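Local coordinates for protein hydrolase (Thermococcus thioreducens, PDB 6IAH) that is a magnesium-binding phosphatase of the haloacid dehalogenase superfamily, probably acting on phosphoglycolate and other phosphorylated substrates, at residues A[144-149]-A[164-169]; A[69-74]-A[89-94]. All coordinates share one frame; numbering follows the deposited sequence. Where two conformers were deposited one is given.

Contact 1. Residues A[144-149]-A[164-169]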
loop_
_atom_site.group_PDB
_atom_site.type_symbol
_atom_site.label_atom_id
_atom_site.label_comp_id
_atom_site.label_asym_id
_atom_site.label_seq_id
_atom_site.Cartn_x
_atom_site.Cartn_y
_atom_site.Cartn_z
ATOM N N PHE A 144 -12.676 -22.833 -3.491
ATOM C CA PHE A 144 -12.013 -21.914 -4.449
ATOM C C PHE A 144 -10.535 -21.911 -4.132
ATOM O O PHE A 144 -10.169 -22.097 -2.940
ATOM C CB PHE A 144 -12.515 -20.499 -4.220
ATOM C CG PHE A 144 -13.999 -20.330 -4.429
ATOM C CD1 PHE A 144 -14.504 -20.115 -5.714
ATOM C CD2 PHE A 144 -14.866 -20.353 -3.353
ATOM C CE1 PHE A 144 -15.879 -19.950 -5.920
ATOM C CE2 PHE A 144 -16.250 -20.215 -3.536
ATOM C CZ PHE A 144 -16.748 -20.029 -4.828
ATOM N N LYS A 145 -9.698 -21.724 -5.152
ATOM C CA LYS A 145 -8.296 -21.368 -4.971
ATOM C C LYS A 145 -8.187 -19.897 -4.610
ATOM O O LYS A 145 -8.772 -19.033 -5.278
ATOM C CB LYS A 145 -7.502 -21.603 -6.243
ATOM C CG LYS A 145 -7.398 -23.068 -6.636
ATOM C CD LYS A 145 -6.048 -23.357 -7.261
ATOM C CE LYS A 145 -4.911 -23.200 -6.261
ATOM N NZ LYS A 145 -3.607 -23.568 -6.871
ATOM N N LEU A 146 -7.461 -19.615 -3.545
ATOM C CA LEU A 146 -7.345 -18.245 -3.037
ATOM C C LEU A 146 -5.895 -17.769 -3.253
ATOM O O LEU A 146 -4.931 -18.540 -3.146
ATOM C CB LEU A 146 -7.715 -18.155 -1.574
ATOM C CG LEU A 146 -9.065 -18.663 -1.111
ATOM C CD1 LEU A 146 -9.140 -18.385 0.405
ATOM C CD2 LEU A 146 -10.186 -17.965 -1.857
ATOM N N GLY A 147 -5.762 -16.493 -3.587
ATOM C CA GLY A 147 -4.489 -15.887 -3.763
ATOM C C GLY A 147 -4.473 -14.437 -3.488
ATOM O O GLY A 147 -5.556 -13.819 -3.308
ATOM N N VAL A 148 -3.277 -13.857 -3.412
ATOM C CA VAL A 148 -3.200 -12.362 -3.299
ATOM C C VAL A 148 -2.189 -11.812 -4.262
ATOM O O VAL A 148 -1.188 -12.475 -4.584
ATOM C CB VAL A 148 -2.899 -11.811 -1.860
ATOM C CG1 VAL A 148 -3.833 -12.385 -0.809
ATOM C CG2 VAL A 148 -1.444 -11.933 -1.463
ATOM N N VAL A 149 -2.437 -10.603 -4.747
ATOM C CA VAL A 149 -1.389 -9.853 -5.471
ATOM C C VAL A 149 -1.318 -8.578 -4.727
ATOM O O VAL A 149 -2.320 -7.869 -4.684
ATOM C CB VAL A 149 -1.724 -9.620 -6.958
ATOM C CG1 VAL A 149 -0.680 -8.748 -7.621
ATOM C CG2 VAL A 149 -1.901 -10.943 -7.717
ATOM N N ILE A 164 -4.960 -10.447 9.689
ATOM C CA ILE A 164 -6.111 -11.151 9.144
ATOM C C ILE A 164 -6.428 -12.408 9.939
ATOM O O ILE A 164 -7.584 -12.691 10.210
ATOM C CB ILE A 164 -5.873 -11.511 7.651
ATOM C CG1 ILE A 164 -5.823 -10.229 6.821
ATOM C CG2 ILE A 164 -6.957 -12.448 7.104
ATOM C CD1 ILE A 164 -5.138 -10.346 5.486
ATOM N N GLY A 165 -5.400 -13.143 10.339
ATOM C CA GLY A 165 -5.552 -14.424 10.966
ATOM C C GLY A 165 -5.763 -15.513 9.943
ATOM O O GLY A 165 -6.536 -16.463 10.181
ATOM N N PHE A 166 -5.082 -15.382 8.813
ATOM C CA PHE A 166 -5.152 -16.388 7.750
ATOM C C PHE A 166 -3.905 -16.311 6.930
ATOM O O PHE A 166 -3.402 -15.219 6.646
ATOM C CB PHE A 166 -6.403 -16.166 6.887
ATOM C CG PHE A 166 -6.628 -17.239 5.834
ATOM C CD1 PHE A 166 -7.384 -18.368 6.127
ATOM C CD2 PHE A 166 -6.166 -17.073 4.550
ATOM C CE1 PHE A 166 -7.600 -19.333 5.158
ATOM C CE2 PHE A 166 -6.390 -18.036 3.561
ATOM C CZ PHE A 166 -7.109 -19.162 3.868
ATOM N N LYS A 167 -3.391 -17.466 6.538
ATOM C CA LYS A 167 -2.147 -17.557 5.779
ATOM C C LYS A 167 -2.457 -17.744 4.268
ATOM O O LYS A 167 -3.315 -18.549 3.922
ATOM C CB LYS A 167 -1.340 -18.762 6.331
ATOM C CG LYS A 167 0.168 -18.688 6.127
ATOM C CD LYS A 167 0.919 -19.097 7.393
ATOM N N PHE A 168 -1.799 -17.028 3.381
ATOM C CA PHE A 168 -2.012 -17.211 1.945
ATOM C C PHE A 168 -0.810 -17.921 1.335
ATOM O O PHE A 168 0.248 -17.318 1.169
ATOM C CB PHE A 168 -2.212 -15.879 1.235
ATOM C CG PHE A 168 -3.522 -15.218 1.562
ATOM C CD1 PHE A 168 -4.659 -15.514 0.824
ATOM C CD2 PHE A 168 -3.624 -14.370 2.625
ATOM C CE1 PHE A 168 -5.865 -14.916 1.111
ATOM C CE2 PHE A 168 -4.820 -13.773 2.914
ATOM C CZ PHE A 168 -5.952 -14.027 2.146
ATOM N N GLU A 169 -1.037 -19.150 0.893
ATOM C CA GLU A 169 0.018 -19.913 0.216
ATOM C C GLU A 169 0.342 -19.439 -1.175
ATOM O O GLU A 169 1.471 -19.609 -1.647
ATOM C CB GLU A 169 -0.349 -21.393 0.235
ATOM C CG GLU A 169 -0.417 -21.911 1.693
ATOM C CD GLU A 169 0.780 -21.455 2.591
ATOM O OE1 GLU A 169 1.982 -21.642 2.210
ATOM O OE2 GLU A 169 0.529 -20.872 3.675
#
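Val-148 sets its CG1 methyl squarely on the ring of Phe-168. The methyl stands 3.6 Å from the ring centroid and 11° off the ring normal, a CH-pi contact in which CG1 meets all six ring carbons at nearly equal range. A chi1 of -51°, with CG1 anti to the carbonyl carbon, puts that branch over the ring, and the two side chains cross at about a right angle. The opposite face of Phe-168 is taken by Phe-166 from its own segment, whose CD2 lies 3.8 Å above the plane over the ring centre; Phe-168 is thus clamped between a strand valine and a loop phenylalanine. Phe-166 in turn reaches back to the strand: its CZ comes within 4.1 Å of Leu-146 CD1, an oblique and looser approach. Between the two inward residues Gly-147 turns its backbone past Phe-168, its carbonyl carbon 4.4 Å from CD1 of that ring. No hydrogen bond joins the two segments, and the contact is apolar and buried. Leu-137 of helix 134-141 and Met-157 of helix 154-164 also pack on Phe-168. Here strand 145-149, helix 154-164 and strand 171-172 form a right-handed beta-alpha-beta crossover, and the loop leading into strand 171-172 packs its two phenylalanines against strand 145-149, as part of the Rossmann-like core of HAD phosphatases.

Contact 2. Residues A[69-74]-A[89-94]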
loop_
_atom_site.group_PDB
_atom_site.type_symbol
_atom_site.label_atom_id
_atom_site.label_comp_id
_atom_site.label_asym_id
_atom_site.label_seq_id
_atom_site.Cartn_x
_atom_site.Cartn_y
_atom_site.Cartn_z
ATOM N N SER A 69 10.962 24.769 3.756
ATOM C CA SER A 69 10.883 25.984 2.956
ATOM C C SER A 69 9.746 26.888 3.458
ATOM O O SER A 69 9.642 28.016 3.017
ATOM C CB SER A 69 10.622 25.678 1.494
ATOM O OG SER A 69 9.244 25.425 1.272
ATOM N N GLY A 70 8.870 26.388 4.305
ATOM C CA GLY A 70 7.751 27.215 4.778
ATOM C C GLY A 70 6.610 27.421 3.771
ATOM O O GLY A 70 5.662 28.182 4.081
ATOM N N ARG A 71 6.667 26.757 2.602
ATOM C CA ARG A 71 5.648 26.904 1.528
ATOM C C ARG A 71 5.074 25.535 1.085
ATOM O O ARG A 71 4.806 25.315 -0.111
ATOM C CB ARG A 71 6.259 27.600 0.313
ATOM C CG ARG A 71 6.987 28.888 0.625
ATOM C CD ARG A 71 7.258 29.730 -0.603
ATOM N NE ARG A 71 8.255 29.084 -1.440
ATOM C CZ ARG A 71 8.037 28.418 -2.579
ATOM N NH1 ARG A 71 6.819 28.322 -3.135
ATOM N NH2 ARG A 71 9.090 27.862 -3.200
ATOM N N ALA A 72 4.909 24.620 2.039
ATOM C CA ALA A 72 4.515 23.258 1.697
ATOM C C ALA A 72 3.188 23.230 0.944
ATOM O O ALA A 72 3.051 22.597 -0.127
ATOM C CB ALA A 72 4.433 22.393 2.914
ATOM N N GLU A 73 2.226 23.972 1.462
ATOM C CA GLU A 73 0.940 24.031 0.777
ATOM C C GLU A 73 1.027 24.412 -0.680
ATOM O O GLU A 73 0.466 23.698 -1.530
ATOM C CB GLU A 73 -0.032 24.940 1.523
ATOM C CG GLU A 73 -1.397 24.930 0.888
ATOM C CD GLU A 73 -2.428 24.740 1.950
ATOM O OE1 GLU A 73 -2.515 23.589 2.465
ATOM O OE2 GLU A 73 -3.053 25.765 2.317
ATOM N N GLU A 74 1.709 25.524 -0.964
ATOM C CA GLU A 74 1.966 25.977 -2.315
ATOM C C GLU A 74 2.758 24.924 -3.108
ATOM O O GLU A 74 2.473 24.740 -4.274
ATOM C CB GLU A 74 2.820 27.239 -2.332
ATOM C CG GLU A 74 2.183 28.567 -1.954
ATOM C CD GLU A 74 3.232 29.690 -2.034
ATOM O OE1 GLU A 74 4.172 29.607 -2.881
ATOM O OE2 GLU A 74 3.162 30.657 -1.256
ATOM N N ARG A 89 14.672 17.468 -5.314
ATOM C CA ARG A 89 16.082 17.531 -5.175
ATOM C C ARG A 89 16.724 18.534 -6.083
ATOM O O ARG A 89 17.636 19.272 -5.655
ATOM C CB ARG A 89 16.720 16.146 -5.380
ATOM C CG ARG A 89 16.351 15.193 -4.289
ATOM C CD ARG A 89 16.779 13.761 -4.666
ATOM N NE ARG A 89 16.455 12.786 -3.624
ATOM C CZ ARG A 89 16.699 11.475 -3.722
ATOM N NH1 ARG A 89 17.268 11.025 -4.851
ATOM N NH2 ARG A 89 16.347 10.620 -2.739
ATOM N N GLU A 90 16.212 18.617 -7.300
ATOM C CA GLU A 90 16.741 19.598 -8.244
ATOM C C GLU A 90 16.364 20.992 -7.796
ATOM O O GLU A 90 17.151 21.916 -7.923
ATOM C CB GLU A 90 16.244 19.342 -9.645
ATOM C CG GLU A 90 17.020 18.265 -10.384
ATOM C CD GLU A 90 16.415 17.927 -11.743
ATOM O OE1 GLU A 90 15.513 18.655 -12.205
ATOM O OE2 GLU A 90 16.836 16.925 -12.355
ATOM N N LYS A 91 15.147 21.163 -7.317
ATOM C CA LYS A 91 14.714 22.488 -6.882
ATOM C C LYS A 91 15.538 23.044 -5.690
ATOM O O LYS A 91 15.958 24.186 -5.732
ATOM C CB LYS A 91 13.271 22.408 -6.492
ATOM C CG LYS A 91 12.681 23.722 -6.104
ATOM C CD LYS A 91 11.177 23.563 -5.992
ATOM C CE LYS A 91 10.543 24.853 -5.526
ATOM N NZ LYS A 91 10.678 25.932 -6.552
ATOM N N PHE A 92 15.715 22.272 -4.609
ATOM C CA PHE A 92 16.380 22.778 -3.361
ATOM C C PHE A 92 17.857 22.511 -3.270
ATOM O O PHE A 92 18.528 23.117 -2.487
ATOM C CB PHE A 92 15.653 22.244 -2.128
ATOM C CG PHE A 92 14.261 22.745 -2.036
ATOM C CD1 PHE A 92 14.026 24.038 -1.594
ATOM C CD2 PHE A 92 13.180 21.978 -2.498
ATOM C CE1 PHE A 92 12.745 24.532 -1.509
ATOM C CE2 PHE A 92 11.883 22.466 -2.445
ATOM C CZ PHE A 92 11.659 23.736 -1.948
ATOM N N GLY A 93 18.392 21.615 -4.097
ATOM C CA GLY A 93 19.794 21.351 -4.072
ATOM C C GLY A 93 20.299 20.351 -3.052
ATOM O O GLY A 93 21.525 20.204 -2.867
ATOM N N PHE A 94 19.362 19.652 -2.397
ATOM C CA PHE A 94 19.665 18.806 -1.270
ATOM C C PHE A 94 18.870 17.516 -1.432
ATOM O O PHE A 94 17.850 17.522 -2.076
ATOM C CB PHE A 94 19.284 19.521 0.081
ATOM C CG PHE A 94 20.332 20.451 0.568
ATOM C CD1 PHE A 94 20.428 21.743 0.047
ATOM C CD2 PHE A 94 21.281 20.032 1.507
ATOM C CE1 PHE A 94 21.466 22.596 0.419
ATOM C CE2 PHE A 94 22.311 20.901 1.909
ATOM C CZ PHE A 94 22.395 22.190 1.372
HETATM O O HOH W 1 8.420 27.285 -6.075
#
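The two backbones stay well apart, nearest at Ser-69 and Phe-92 with 9.0 Å between their CA atoms: a Schellman motif at Gly-70 closes helix 56-68, Arg-71 follows at the N-cap position of helix 72-78, and helix 85-92 ends before Gly-93, so side chains alone bridge the gap. Ser-69 CB comes obliquely to the Phe-92 ring, 3.9 Å from CE1. The Ser-69 hydroxyl is turned to the backbone instead: with chi1 at 81°, OG accepts from Arg-71 N at 3.2 Å, which makes an ST turn, and it also bonds to the carbonyl O of Phe-66. Lys-91, the chain neighbour of Phe-92, lies over one face of that ring, its CG 3.9 Å above the plane and offset toward the rim. The Lys-91 chain runs extended until it bends at its last torsion, and its CE comes to the edge of the Arg-71 guanidinium, near the plane of that group. The like charges there, Arg-71 NH2 and Lys-91 NZ, are 4.2 Å apart. One water accepts from both, at 2.7 Å from Lys-91 NZ and 3.0 Å from Arg-71 NH2, and probably eases their repulsion. Glu-74 should offset it further: its OE1 takes Arg-71 NH1 in a 3.0 Å salt bridge, lying close to the guanidinium plane while the donor stands above the carboxylate plane. Leu-75 of helix 72-78 touches Ser-69, Lys-91 and Phe-92 alike. This is surface packing that joins the start of helix 72-78 to the C-terminal end of helix 85-92, two successive helices of the all-helical part, remote from the metal site.

Overall arrangement
Contact 1 and contact 2 lie on opposite sides of the chain's centre, their own centres 43 Å apart and their nearest atoms about 26 Å apart, so neither touches the other. In sequence they follow in series, 69-74 with 89-94 being complete before 144-149 begins. Contact 2 belongs to the all-helical part between strands 12-13 and 129-130, in the position of a HAD cap, whereas contact 1 sits in the parallel-sheet core. The core contact is the one near the bound magnesium site: the Val-148 side chain is about 7 Å from that of Asp-6, a magnesium ligand, and about 11 Å from a bound magnesium ion.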